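Local structure of ORF48 (Lactococcus phage TP901-1, 3UH8) at residues Asn94-Ser99 with Arg115-Ile120; Pro50-Met55 with Ser65-Val70; Ser9-Asn14 with Ile36-Gln41; His4-Ser9 with Gln30-Gln35. The protein is a baseplate protein of the phage whose N-terminal immunoglobulin-like domain probably helps build the host-adhesion device at the tail tip. All coordinates share one frame; numbering follows the deposited sequence.

Contact 1: residues Asn94-Ser99 with Arg115-Ile120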
loop_
_atom_site.group_PDB
_atom_site.type_symbol
_atom_site.label_atom_id
_atom_site.label_comp_id
_atom_site.label_asym_id
_atom_site.label_seq_id
_atom_site.Cartn_x
_atom_site.Cartn_y
_atom_site.Cartn_z
ATOM N N ASN A 94 -0.309 8.123 -9.641
ATOM C CA ASN A 94 -0.451 8.301 -8.200
ATOM C C ASN A 94 0.783 7.795 -7.468
ATOM O O ASN A 94 1.422 6.846 -7.923
ATOM C CB ASN A 94 -1.686 7.562 -7.698
ATOM C CG ASN A 94 -2.991 8.207 -8.076
ATOM O OD1 ASN A 94 -3.614 8.905 -7.274
ATOM N ND2 ASN A 94 -3.449 7.970 -9.296
ATOM N N GLU A 95 1.104 8.422 -6.328
ATOM C CA GLU A 95 2.238 8.058 -5.481
ATOM C C GLU A 95 1.726 7.740 -4.078
ATOM O O GLU A 95 0.982 8.537 -3.501
ATOM C CB GLU A 95 3.278 9.193 -5.455
ATOM C CG GLU A 95 4.535 8.870 -4.658
ATOM C CD GLU A 95 5.702 9.831 -4.803
ATOM O OE1 GLU A 95 6.710 9.639 -4.084
ATOM O OE2 GLU A 95 5.628 10.756 -5.645
ATOM N N ALA A 96 2.106 6.566 -3.544
ATOM C CA ALA A 96 1.683 6.105 -2.217
ATOM C C ALA A 96 2.757 5.278 -1.507
ATOM O O ALA A 96 3.768 4.928 -2.118
ATOM C CB ALA A 96 0.390 5.305 -2.330
ATOM N N TYR A 97 2.534 4.974 -0.211
ATOM C CA TYR A 97 3.423 4.160 0.622
ATOM C C TYR A 97 2.650 3.464 1.755
ATOM O O TYR A 97 1.563 3.910 2.123
ATOM C CB TYR A 97 4.617 4.989 1.157
ATOM C CG TYR A 97 4.303 5.897 2.328
ATOM C CD1 TYR A 97 4.546 5.488 3.637
ATOM C CD2 TYR A 97 3.813 7.187 2.127
ATOM C CE1 TYR A 97 4.273 6.324 4.718
ATOM C CE2 TYR A 97 3.557 8.039 3.201
ATOM C CZ TYR A 97 3.778 7.597 4.496
ATOM O OH TYR A 97 3.518 8.404 5.572
ATOM N N PHE A 98 3.224 2.383 2.312
ATOM C CA PHE A 98 2.620 1.652 3.423
ATOM C C PHE A 98 3.357 1.924 4.723
ATOM O O PHE A 98 4.575 1.769 4.782
ATOM C CB PHE A 98 2.531 0.145 3.137
ATOM C CG PHE A 98 1.515 -0.212 2.081
ATOM C CD1 PHE A 98 0.157 -0.249 2.384
ATOM C CD2 PHE A 98 1.908 -0.494 0.783
ATOM C CE1 PHE A 98 -0.786 -0.553 1.399
ATOM C CE2 PHE A 98 0.965 -0.811 -0.200
ATOM C CZ PHE A 98 -0.377 -0.837 0.115
ATOM N N SER A 99 2.614 2.350 5.754
ATOM C CA SER A 99 3.126 2.659 7.087
ATOM C C SER A 99 2.607 1.616 8.080
ATOM O O SER A 99 1.413 1.315 8.087
ATOM C CB SER A 99 2.703 4.065 7.500
ATOM O OG SER A 99 2.989 4.334 8.862
ATOM N N ARG A 115 9.019 2.291 1.234
ATOM C CA ARG A 115 9.412 3.451 0.457
ATOM C C ARG A 115 8.312 3.705 -0.554
ATOM O O ARG A 115 7.531 2.789 -0.832
ATOM C CB ARG A 115 10.768 3.210 -0.189
ATOM C CG ARG A 115 11.864 3.302 0.866
ATOM C CD ARG A 115 13.229 2.897 0.366
ATOM N NE ARG A 115 13.562 3.542 -0.902
ATOM C CZ ARG A 115 14.466 4.504 -1.044
ATOM N NH1 ARG A 115 15.161 4.931 0.003
ATOM N NH2 ARG A 115 14.702 5.028 -2.239
ATOM N N THR A 116 8.189 4.951 -1.052
ATOM C CA THR A 116 7.131 5.297 -2.005
ATOM C C THR A 116 7.188 4.475 -3.286
ATOM O O THR A 116 8.258 4.040 -3.713
ATOM C CB THR A 116 7.060 6.805 -2.309
ATOM O OG1 THR A 116 8.237 7.224 -3.000
ATOM C CG2 THR A 116 6.807 7.657 -1.079
ATOM N N PHE A 117 6.016 4.241 -3.864
ATOM C CA PHE A 117 5.829 3.526 -5.114
ATOM C C PHE A 117 4.733 4.238 -5.880
ATOM O O PHE A 117 3.964 5.013 -5.297
ATOM C CB PHE A 117 5.465 2.051 -4.861
ATOM C CG PHE A 117 4.078 1.796 -4.313
ATOM C CD1 PHE A 117 3.833 1.853 -2.947
ATOM C CD2 PHE A 117 3.027 1.464 -5.160
ATOM C CE1 PHE A 117 2.550 1.619 -2.441
ATOM C CE2 PHE A 117 1.746 1.228 -4.653
ATOM C CZ PHE A 117 1.517 1.304 -3.297
ATOM N N HIS A 118 4.641 3.959 -7.175
ATOM C CA HIS A 118 3.628 4.569 -8.010
ATOM C C HIS A 118 2.666 3.555 -8.579
ATOM O O HIS A 118 3.039 2.407 -8.818
ATOM C CB HIS A 118 4.277 5.366 -9.143
ATOM C CG HIS A 118 4.976 6.612 -8.694
ATOM N ND1 HIS A 118 6.304 6.590 -8.307
ATOM C CD2 HIS A 118 4.522 7.885 -8.628
ATOM C CE1 HIS A 118 6.608 7.841 -7.999
ATOM N NE2 HIS A 118 5.568 8.657 -8.181
ATOM N N TYR A 119 1.425 3.997 -8.807
ATOM C CA TYR A 119 0.368 3.228 -9.451
ATOM C C TYR A 119 -0.411 4.158 -10.373
ATOM O O TYR A 119 -0.459 5.368 -10.132
ATOM C CB TYR A 119 -0.527 2.479 -8.440
ATOM C CG TYR A 119 -1.456 3.340 -7.613
ATOM C CD1 TYR A 119 -2.764 3.583 -8.021
ATOM C CD2 TYR A 119 -1.056 3.841 -6.377
ATOM C CE1 TYR A 119 -3.637 4.344 -7.245
ATOM C CE2 TYR A 119 -1.923 4.600 -5.588
ATOM C CZ TYR A 119 -3.214 4.847 -6.027
ATOM O OH TYR A 119 -4.067 5.609 -5.272
ATOM N N ILE A 120 -0.989 3.610 -11.443
ATOM C CA ILE A 120 -1.734 4.413 -12.409
ATOM C C ILE A 120 -3.235 4.164 -12.381
ATOM O O ILE A 120 -3.668 3.017 -12.471
ATOM C CB ILE A 120 -1.092 4.415 -13.845
ATOM C CG1 ILE A 120 -2.115 4.701 -14.967
ATOM C CG2 ILE A 120 -0.289 3.150 -14.141
ATOM C CD1 ILE A 120 -1.688 5.734 -15.953
#

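Contact 2: residues Pro50-Met55 with Ser65-Val70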
loop_
_atom_site.group_PDB
_atom_site.type_symbol
_atom_site.label_atom_id
_atom_site.label_comp_id
_atom_site.label_asym_id
_atom_site.label_seq_id
_atom_site.Cartn_x
_atom_site.Cartn_y
_atom_site.Cartn_z
ATOM N N PRO A 50 -0.855 -2.367 9.124
ATOM C CA PRO A 50 -0.461 -1.606 7.927
ATOM C C PRO A 50 -1.470 -0.526 7.551
ATOM O O PRO A 50 -2.677 -0.709 7.712
ATOM C CB PRO A 50 -0.333 -2.673 6.837
ATOM C CG PRO A 50 -1.103 -3.844 7.321
ATOM C CD PRO A 50 -1.444 -3.675 8.769
ATOM N N PHE A 51 -0.961 0.606 7.055
ATOM C CA PHE A 51 -1.772 1.745 6.641
ATOM C C PHE A 51 -1.423 2.186 5.233
ATOM O O PHE A 51 -0.244 2.307 4.897
ATOM C CB PHE A 51 -1.603 2.916 7.620
ATOM C CG PHE A 51 -2.423 2.798 8.882
ATOM C CD1 PHE A 51 -3.683 3.375 8.966
ATOM C CD2 PHE A 51 -1.937 2.111 9.985
ATOM C CE1 PHE A 51 -4.443 3.263 10.134
ATOM C CE2 PHE A 51 -2.692 2.013 11.157
ATOM C CZ PHE A 51 -3.944 2.579 11.219
ATOM N N PHE A 52 -2.450 2.422 4.408
ATOM C CA PHE A 52 -2.273 2.905 3.045
ATOM C C PHE A 52 -2.218 4.427 3.106
ATOM O O PHE A 52 -3.214 5.066 3.456
ATOM C CB PHE A 52 -3.407 2.412 2.124
ATOM C CG PHE A 52 -3.402 3.022 0.740
ATOM C CD1 PHE A 52 -2.546 2.545 -0.246
ATOM C CD2 PHE A 52 -4.246 4.080 0.425
ATOM C CE1 PHE A 52 -2.538 3.113 -1.522
ATOM C CE2 PHE A 52 -4.244 4.640 -0.856
ATOM C CZ PHE A 52 -3.389 4.156 -1.820
ATOM N N CYS A 53 -1.047 4.999 2.801
ATOM C CA CYS A 53 -0.855 6.444 2.822
ATOM C C CYS A 53 -0.706 6.976 1.401
ATOM O O CYS A 53 0.355 6.830 0.792
ATOM C CB CYS A 53 0.329 6.830 3.706
ATOM S SG CYS A 53 0.203 6.250 5.418
ATOM N N LEU A 54 -1.799 7.537 0.856
ATOM C CA LEU A 54 -1.807 8.125 -0.480
ATOM C C LEU A 54 -1.252 9.530 -0.369
ATOM O O LEU A 54 -1.682 10.304 0.500
ATOM C CB LEU A 54 -3.216 8.131 -1.112
ATOM C CG LEU A 54 -3.392 8.901 -2.443
ATOM C CD1 LEU A 54 -2.719 8.188 -3.618
ATOM C CD2 LEU A 54 -4.845 9.145 -2.738
ATOM N N MET A 55 -0.305 9.901 -1.226
ATOM C CA MET A 55 0.288 11.212 -1.162
ATOM C C MET A 55 -0.431 12.274 -1.996
ATOM O O MET A 55 -0.875 12.000 -3.111
ATOM C CB MET A 55 1.772 11.137 -1.494
ATOM C CG MET A 55 2.611 10.599 -0.355
ATOM S SD MET A 55 4.369 10.526 -0.725
ATOM C CE MET A 55 4.818 12.252 -0.537
ATOM N N SER A 65 -3.837 11.141 2.321
ATOM C CA SER A 65 -4.962 10.294 2.731
ATOM C C SER A 65 -4.488 8.977 3.347
ATOM O O SER A 65 -3.765 8.219 2.700
ATOM C CB SER A 65 -5.923 10.041 1.569
ATOM O OG SER A 65 -5.553 10.703 0.370
ATOM N N GLU A 66 -4.902 8.721 4.600
ATOM C CA GLU A 66 -4.539 7.512 5.339
ATOM C C GLU A 66 -5.730 6.599 5.523
ATOM O O GLU A 66 -6.791 7.045 5.967
ATOM C CB GLU A 66 -3.936 7.837 6.701
ATOM C CG GLU A 66 -2.549 8.442 6.628
ATOM C CD GLU A 66 -1.962 8.819 7.974
ATOM O OE1 GLU A 66 -0.758 9.159 8.025
ATOM O OE2 GLU A 66 -2.695 8.767 8.988
ATOM N N GLU A 67 -5.543 5.315 5.201
ATOM C CA GLU A 67 -6.577 4.289 5.317
ATOM C C GLU A 67 -5.977 3.012 5.876
ATOM O O GLU A 67 -4.928 2.569 5.403
ATOM C CB GLU A 67 -7.205 3.999 3.949
ATOM C CG GLU A 67 -7.935 5.171 3.313
ATOM C CD GLU A 67 -8.179 5.036 1.824
ATOM O OE1 GLU A 67 -8.082 3.904 1.300
ATOM O OE2 GLU A 67 -8.477 6.066 1.179
ATOM N N SER A 68 -6.648 2.414 6.871
ATOM C CA SER A 68 -6.204 1.158 7.472
ATOM C C SER A 68 -6.451 0.003 6.505
ATOM O O SER A 68 -7.536 -0.087 5.919
ATOM C CB SER A 68 -6.913 0.913 8.801
ATOM O OG SER A 68 -8.279 0.573 8.628
ATOM N N VAL A 69 -5.431 -0.849 6.312
ATOM C CA VAL A 69 -5.491 -2.024 5.437
ATOM C C VAL A 69 -6.247 -3.125 6.198
ATOM O O VAL A 69 -5.919 -3.412 7.352
ATOM C CB VAL A 69 -4.072 -2.457 4.965
ATOM C CG1 VAL A 69 -4.100 -3.788 4.214
ATOM C CG2 VAL A 69 -3.425 -1.375 4.104
ATOM N N VAL A 70 -7.280 -3.703 5.563
ATOM C CA VAL A 70 -8.135 -4.720 6.181
ATOM C C VAL A 70 -7.451 -6.087 6.317
ATOM O O VAL A 70 -7.312 -6.565 7.439
ATOM C CB VAL A 70 -9.560 -4.793 5.553
ATOM C CG1 VAL A 70 -10.465 -5.760 6.322
ATOM C CG2 VAL A 70 -10.205 -3.412 5.483
#

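Contact 3: residues Ser9-Asn14 with Ile36-Gln41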
loop_
_atom_site.group_PDB
_atom_site.type_symbol
_atom_site.label_atom_id
_atom_site.label_comp_id
_atom_site.label_asym_id
_atom_site.label_seq_id
_atom_site.Cartn_x
_atom_site.Cartn_y
_atom_site.Cartn_z
ATOM N N SER A 9 9.779 -2.708 -0.971
ATOM C CA SER A 9 10.933 -2.657 -0.081
ATOM C C SER A 9 10.911 -1.463 0.878
ATOM O O SER A 9 10.348 -0.412 0.559
ATOM C CB SER A 9 12.228 -2.669 -0.886
ATOM O OG SER A 9 13.366 -2.674 -0.040
ATOM N N THR A 10 11.543 -1.638 2.052
ATOM C CA THR A 10 11.672 -0.606 3.088
ATOM C C THR A 10 13.067 0.024 3.025
ATOM O O THR A 10 13.258 1.164 3.453
ATOM C CB THR A 10 11.381 -1.183 4.481
ATOM O OG1 THR A 10 12.359 -2.176 4.799
ATOM C CG2 THR A 10 9.980 -1.765 4.600
ATOM N N THR A 11 14.030 -0.742 2.498
ATOM C CA THR A 11 15.423 -0.343 2.323
ATOM C C THR A 11 15.664 0.224 0.921
ATOM O O THR A 11 16.250 1.296 0.785
ATOM C CB THR A 11 16.355 -1.553 2.572
ATOM O OG1 THR A 11 16.011 -2.592 1.655
ATOM C CG2 THR A 11 16.293 -2.087 3.997
ATOM N N GLU A 12 15.230 -0.487 -0.136
ATOM C CA GLU A 12 15.453 -0.136 -1.548
ATOM C C GLU A 12 14.362 0.716 -2.238
ATOM O O GLU A 12 13.214 0.683 -1.816
ATOM C CB GLU A 12 15.558 -1.423 -2.311
ATOM C CG GLU A 12 16.953 -1.812 -2.648
ATOM C CD GLU A 12 17.320 -3.079 -1.950
ATOM O OE1 GLU A 12 17.302 -4.131 -2.629
ATOM O OE2 GLU A 12 17.485 -3.033 -0.708
ATOM N N PRO A 13 14.672 1.371 -3.381
ATOM C CA PRO A 13 13.644 2.125 -4.106
ATOM C C PRO A 13 12.587 1.217 -4.692
ATOM O O PRO A 13 12.881 0.053 -5.030
ATOM C CB PRO A 13 14.446 2.765 -5.221
ATOM C CG PRO A 13 15.582 1.801 -5.418
ATOM C CD PRO A 13 15.969 1.305 -4.089
ATOM N N ASN A 14 11.324 1.684 -4.814
ATOM C CA ASN A 14 10.247 0.870 -5.361
ATOM C C ASN A 14 9.858 1.262 -6.795
ATOM O O ASN A 14 8.746 0.993 -7.216
ATOM C CB ASN A 14 9.075 0.791 -4.406
ATOM C CG ASN A 14 9.357 0.003 -3.153
ATOM O OD1 ASN A 14 9.867 -1.124 -3.182
ATOM N ND2 ASN A 14 9.039 0.600 -2.015
ATOM N N ILE A 36 5.835 -7.321 1.444
ATOM C CA ILE A 36 6.737 -6.420 2.152
ATOM C C ILE A 36 8.114 -7.080 2.247
ATOM O O ILE A 36 8.238 -8.262 2.574
ATOM C CB ILE A 36 6.162 -5.930 3.502
ATOM C CG1 ILE A 36 4.685 -5.458 3.369
ATOM C CG2 ILE A 36 7.019 -4.844 4.128
ATOM C CD1 ILE A 36 4.320 -4.383 2.222
ATOM N N VAL A 37 9.119 -6.309 1.866
ATOM C CA VAL A 37 10.495 -6.760 1.790
ATOM C C VAL A 37 11.457 -5.808 2.505
ATOM O O VAL A 37 11.268 -4.593 2.492
ATOM C CB VAL A 37 10.848 -7.087 0.306
ATOM C CG1 VAL A 37 12.152 -6.453 -0.158
ATOM C CG2 VAL A 37 10.849 -8.592 0.061
ATOM N N GLU A 38 12.462 -6.387 3.167
ATOM C CA GLU A 38 13.532 -5.667 3.849
ATOM C C GLU A 38 14.820 -6.367 3.430
ATOM O O GLU A 38 15.030 -7.530 3.785
ATOM C CB GLU A 38 13.335 -5.660 5.378
ATOM C CG GLU A 38 14.226 -4.651 6.084
ATOM C CD GLU A 38 13.736 -4.182 7.439
ATOM O OE1 GLU A 38 13.350 -2.996 7.551
ATOM O OE2 GLU A 38 13.761 -4.990 8.395
ATOM N N ASN A 39 15.632 -5.682 2.596
ATOM C CA ASN A 39 16.887 -6.176 2.007
ATOM C C ASN A 39 16.689 -7.386 1.063
ATOM O O ASN A 39 17.542 -8.276 1.001
ATOM C CB ASN A 39 17.970 -6.439 3.075
ATOM C CG ASN A 39 18.567 -5.201 3.697
ATOM O OD1 ASN A 39 18.858 -4.199 3.031
ATOM N ND2 ASN A 39 18.835 -5.275 4.987
ATOM N N GLY A 40 15.574 -7.390 0.333
ATOM C CA GLY A 40 15.239 -8.443 -0.621
ATOM C C GLY A 40 14.654 -9.704 -0.016
ATOM O O GLY A 40 14.584 -10.735 -0.691
ATOM N N GLN A 41 14.228 -9.634 1.258
ATOM C CA GLN A 41 13.628 -10.760 1.976
ATOM C C GLN A 41 12.363 -10.329 2.726
ATOM O O GLN A 41 12.304 -9.176 3.162
ATOM C CB GLN A 41 14.638 -11.389 2.934
HETATM O O HOH W 1 15.011 -4.755 -0.584
#

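Contact 4: residues His4-Ser9 with Gln30-Gln35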
loop_
_atom_site.group_PDB
_atom_site.type_symbol
_atom_site.label_atom_id
_atom_site.label_comp_id
_atom_site.label_asym_id
_atom_site.label_seq_id
_atom_site.Cartn_x
_atom_site.Cartn_y
_atom_site.Cartn_z
ATOM N N HIS A 4 -3.723 -6.849 -7.972
ATOM C CA HIS A 4 -2.447 -6.387 -8.517
ATOM C C HIS A 4 -1.293 -6.697 -7.566
ATOM O O HIS A 4 -1.155 -6.045 -6.528
ATOM C CB HIS A 4 -2.507 -4.892 -8.888
ATOM C CG HIS A 4 -3.589 -4.559 -9.869
ATOM N ND1 HIS A 4 -3.331 -4.467 -11.225
ATOM C CD2 HIS A 4 -4.905 -4.329 -9.658
ATOM C CE1 HIS A 4 -4.491 -4.172 -11.790
ATOM N NE2 HIS A 4 -5.467 -4.082 -10.883
ATOM N N PHE A 5 -0.482 -7.721 -7.908
ATOM C CA PHE A 5 0.644 -8.158 -7.081
ATOM C C PHE A 5 1.958 -7.449 -7.369
ATOM O O PHE A 5 2.421 -7.437 -8.509
ATOM C CB PHE A 5 0.823 -9.682 -7.116
ATOM C CG PHE A 5 1.892 -10.212 -6.184
ATOM C CD1 PHE A 5 1.687 -10.248 -4.811
ATOM C CD2 PHE A 5 3.100 -10.682 -6.682
ATOM C CE1 PHE A 5 2.678 -10.734 -3.950
ATOM C CE2 PHE A 5 4.087 -11.173 -5.821
ATOM C CZ PHE A 5 3.870 -11.195 -4.462
ATOM N N ILE A 6 2.564 -6.888 -6.307
ATOM C CA ILE A 6 3.847 -6.176 -6.317
ATOM C C ILE A 6 4.645 -6.465 -5.037
ATOM O O ILE A 6 4.057 -6.775 -3.999
ATOM C CB ILE A 6 3.702 -4.639 -6.560
ATOM C CG1 ILE A 6 2.772 -3.957 -5.524
ATOM C CG2 ILE A 6 3.317 -4.312 -8.013
ATOM C CD1 ILE A 6 2.988 -2.470 -5.373
ATOM N N THR A 7 5.980 -6.349 -5.116
ATOM C CA THR A 7 6.884 -6.543 -3.981
ATOM C C THR A 7 7.442 -5.170 -3.588
ATOM O O THR A 7 8.083 -4.513 -4.412
ATOM C CB THR A 7 7.985 -7.564 -4.325
ATOM O OG1 THR A 7 7.397 -8.716 -4.934
ATOM C CG2 THR A 7 8.797 -7.982 -3.108
ATOM N N LEU A 8 7.183 -4.733 -2.345
ATOM C CA LEU A 8 7.639 -3.430 -1.861
ATOM C C LEU A 8 8.727 -3.526 -0.808
ATOM O O LEU A 8 8.610 -4.306 0.137
ATOM C CB LEU A 8 6.464 -2.571 -1.363
ATOM C CG LEU A 8 5.406 -2.217 -2.408
ATOM C CD1 LEU A 8 4.175 -1.659 -1.760
ATOM C CD2 LEU A 8 5.949 -1.255 -3.454
ATOM N N SER A 9 9.779 -2.708 -0.971
ATOM C CA SER A 9 10.933 -2.657 -0.081
ATOM C C SER A 9 10.911 -1.463 0.878
ATOM O O SER A 9 10.348 -0.412 0.559
ATOM C CB SER A 9 12.228 -2.669 -0.886
ATOM O OG SER A 9 13.366 -2.674 -0.040
ATOM N N GLN A 30 -11.151 -3.672 -6.632
ATOM C CA GLN A 30 -9.788 -3.595 -7.165
ATOM C C GLN A 30 -8.837 -3.568 -5.982
ATOM O O GLN A 30 -8.945 -2.689 -5.128
ATOM C CB GLN A 30 -9.595 -2.336 -8.024
ATOM C CG GLN A 30 -10.432 -2.299 -9.292
ATOM C CD GLN A 30 -10.207 -1.017 -10.040
ATOM O OE1 GLN A 30 -9.443 -0.967 -11.002
ATOM N NE2 GLN A 30 -10.843 0.054 -9.593
ATOM N N ALA A 31 -7.927 -4.542 -5.911
ATOM C CA ALA A 31 -7.010 -4.621 -4.785
ATOM C C ALA A 31 -5.544 -4.745 -5.154
ATOM O O ALA A 31 -5.207 -5.362 -6.168
ATOM C CB ALA A 31 -7.416 -5.766 -3.865
ATOM N N ILE A 32 -4.676 -4.146 -4.314
ATOM C CA ILE A 32 -3.218 -4.194 -4.463
ATOM C C ILE A 32 -2.679 -5.213 -3.445
ATOM O O ILE A 32 -2.802 -4.996 -2.237
ATOM C CB ILE A 32 -2.543 -2.791 -4.322
ATOM C CG1 ILE A 32 -2.979 -1.834 -5.463
ATOM C CG2 ILE A 32 -1.001 -2.918 -4.263
ATOM C CD1 ILE A 32 -2.598 -0.329 -5.269
ATOM N N VAL A 33 -2.133 -6.327 -3.936
ATOM C CA VAL A 33 -1.560 -7.381 -3.102
ATOM C C VAL A 33 -0.067 -7.063 -3.024
ATOM O O VAL A 33 0.602 -7.008 -4.056
ATOM C CB VAL A 33 -1.861 -8.810 -3.637
ATOM C CG1 VAL A 33 -1.334 -9.877 -2.679
ATOM C CG2 VAL A 33 -3.357 -9.005 -3.876
ATOM N N ALA A 34 0.433 -6.764 -1.822
ATOM C CA ALA A 34 1.836 -6.384 -1.674
ATOM C C ALA A 34 2.663 -7.292 -0.776
ATOM O O ALA A 34 2.232 -7.637 0.324
ATOM C CB ALA A 34 1.950 -4.935 -1.221
ATOM N N GLN A 35 3.866 -7.665 -1.255
ATOM C CA GLN A 35 4.843 -8.459 -0.508
ATOM C C GLN A 35 5.836 -7.459 0.109
ATOM O O GLN A 35 6.532 -6.758 -0.627
ATOM C CB GLN A 35 5.553 -9.476 -1.435
ATOM C CG GLN A 35 6.770 -10.147 -0.797
ATOM C CD GLN A 35 6.469 -11.518 -0.266
ATOM O OE1 GLN A 35 6.403 -12.495 -1.019
ATOM N NE2 GLN A 35 6.321 -11.630 1.046
HETATM O O HOH W 2 -8.070 -3.327 -11.892
#

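Contact 1: residues Asn94-Ser99 with Arg115-Ile120
Asn94 lays its CB over one face of the Tyr119 ring, in an antiparallel strand pair of the immunoglobulin-like beta fold. The CH-pi contact is close, with CB 3.6 Å from the ring centroid of Tyr119 and 16° off the normal, and the Asn94 amide lies almost parallel to that ring. The tyrosine ring reaches back over its partner because its CG sits between the backbone N and the carbonyl carbon (chi1 71°). The polar ends are fixed outside the pair: Tyr119 OH bonds to Ala87 O, and Asn94 ND2 to Phe90 O. Ala96 CB meets the edge of the same tyrosine ring, at CE2. Farther along this face, the Phe98 and Phe117 rings are nearly parallel but slid apart, touching through Phe98 CE2 and Phe117 CE1 at 3.7 Å; Leu8 packs on both.

The face bearing Glu95 and His118 is polar. Glu95, extended with CG anti to the backbone N (chi1 -177°), passes its CG over a face of the His118 imidazole and turns its carboxylate toward two neighbours. OE2 receives a weak bond from His118 NE2, while OE1 stands 3.1 Å from Thr116 OG1. Between the two faces, paired amides close the hydrogen-bonded rings at Asn94-Tyr119 and Ala96-Phe117, including a nearly straight bond of 3.0 Å from Ala96 N to Phe117 O.

Contact 2: residues Pro50-Met55 with Ser65-Val70
The Phe51 ring meets Ser68 obliquely, with CE1 3.7 Å from Ser68 CB, across the antiparallel beta hairpin formed by strands 49-54 and 65-73 of the immunoglobulin-like domain. With CG beside the backbone N (chi1 -80°), the ring leans toward the neighbouring strand. Beyond the hairpin, Trp108 makes an edge-to-face contact with this ring and Arg101 a cation-pi contact. On the face that carries Phe52 and Glu67, the second phenyl ring and the carboxylate run side by side in the same direction, their planes 43° apart; Phe52 CD2 comes within 3.9 Å of Glu67 OE1, again obliquely. Tyr81 joins this pair twice, stacking on the Phe52 ring and hydrogen-bonding to Glu67 OE1, while Ser84 holds OE2. Both carboxylate oxygens are thereby satisfied, which should limit rotation of the group beside the aromatic rings.

Cys53 and Glu66 share the face of Phe51. There, Cys53 SG rests 3.7 Å from Glu66 CG, and the extended glutamate continues to a salt bridge with Arg101. At one end of the hairpin, Leu54 CD2 packs against Ser65 OG; at the other, Pro50 and Val69 cross at about a right angle, through Pro50 CG and Val69 CB.

Two hydrogen-bonded pairs, Phe52-Glu67 and Leu54-Ser65, hold the backbones together. Past Ser68 the ladder gains one more link, in which Val69 N gives its hydrogen to Pro50 O at 3.1 Å, tilted 30° from the carbonyl plane.

Contact 3: residues Ser9-Asn14 with Ile36-Gln41
Thr10 grips the neighbouring strand with two hydrogen bonds. Its backbone N donates to Val37 O at 3.0 Å, nearly along the C=O axis but bent at the hydrogen (137°), and its hydroxyl OG1 donates to Glu38 OE1, also at 3.0 Å. The hydroxyl approaches the anti side of the carboxylate, 25° out of its plane. With OG1 between the backbone N and the carbonyl carbon (chi1 64°), the side chain faces the glutamate, whose other oxygen forms a salt bridge with Lys43. A third link is longer: Asn39 N donates to Thr11 OG1 at 3.3 Å. That hydroxyl in turn donates to Glu12 OE2, meeting it from above the carboxylate plane.

Within residues 9-14 the turn is held by an ST motif, in which Ser9 OG accepts from Glu12 N at 2.9 Å. Asn14 clasps the backbone of the same serine: OD1 accepts from Ser9 N at 2.7 Å on a lone pair in the carbonyl plane, and ND2 returns a bond to Ser9 O. A water bonded to Ser9 OG also accepts a weak bond from Gly40 N.

Apolar contact is modest. Ser9 CB lies 3.9 Å from Val37 CG1 at the last parallel bridge of the two strands, and Thr11 CG2 touches the Glu38 chain and the Asn39 amide.

Threonine hydroxyls, the Glu38 carboxylate and two backbone N-H groups therefore take over where the parallel pairing of the immunoglobulin-like sheet stops, tying the loop after strand 2-9 to the turn that follows strand 30-38.

Contact 4: residues His4-Ser9 with Gln30-Gln35
Phe5 and Val33 are paired on adjacent parallel strands and project from the same face, with Val33 CG1 at the edge of the phenyl ring, in its plane, and 3.7 Å from CD1. The ring takes this place because its CG is anti to the backbone N (chi1 -175°), and it also runs side by side with Gln35, its CZ 3.9 Å from Gln35 CB. Thr7 flanks the same glutamine through CG2, close to CG of Gln35. On the other face, the Ile6 and Ile32 side chains cross obliquely, with Ile6 CG1 4.1 Å from Ile32 CG2, and Leu8 CD1 rests on Ala34 CB. These aliphatic groups point into the domain, where Phe117 packs against both Ile6 and Leu8, and Leu79 against Ala34.

The backbone sets this register. His4, Ile6 and Leu8 donate to Ala31, Val33 and Gln35 in turn, the last through a 2.7 Å bond from Leu8 N to Gln35 O; the return bonds run from Val33 N to His4 O and from Gln35 N to Ile6 O. The return bonds differ in approach, since Val33 N comes from 46° above the carbonyl plane of His4 whereas Gln35 N lies in that of Ile6.

Near the start of strand 30-38, Ala31 O lies at the edge of the His4 ring. A water in the ring plane bridges His4 NE2, at 2.9 Å, to Gln30 OE1, which also accepts from Arg23 N.

The chemistry divides largely by face: Ile6, Leu8, Ile32 and Ala34 line the interior, with the water-linked His4 at the margin, while the partly exposed face of Phe5, Thr7, Val33 and Gln35 mixes apolar and polar chains.

How the contacts relate
From the N terminus, contact 4 comes first, joining strand 2-9 to strand 30-38 in parallel and closing the intervening segment, which includes strand 21-23. Contact 3 prolongs that pairing past Ser9, which the two share; their segments alternate along the chain, so they cross. Contact 2 then closes the hairpin of strands 49-54 and 65-73, and contact 1 pairs strands 92-103 and 112-122; both follow in series. Contacts 1 and 2 adjoin through strands 49-54 and 92-103, with Ser99 O 2.7 Å from Phe51 N. Arg115 brings contact 1 to Ser9 and Asn14, tying strand 112-122 to the end of strand 2-9 and the loop after it.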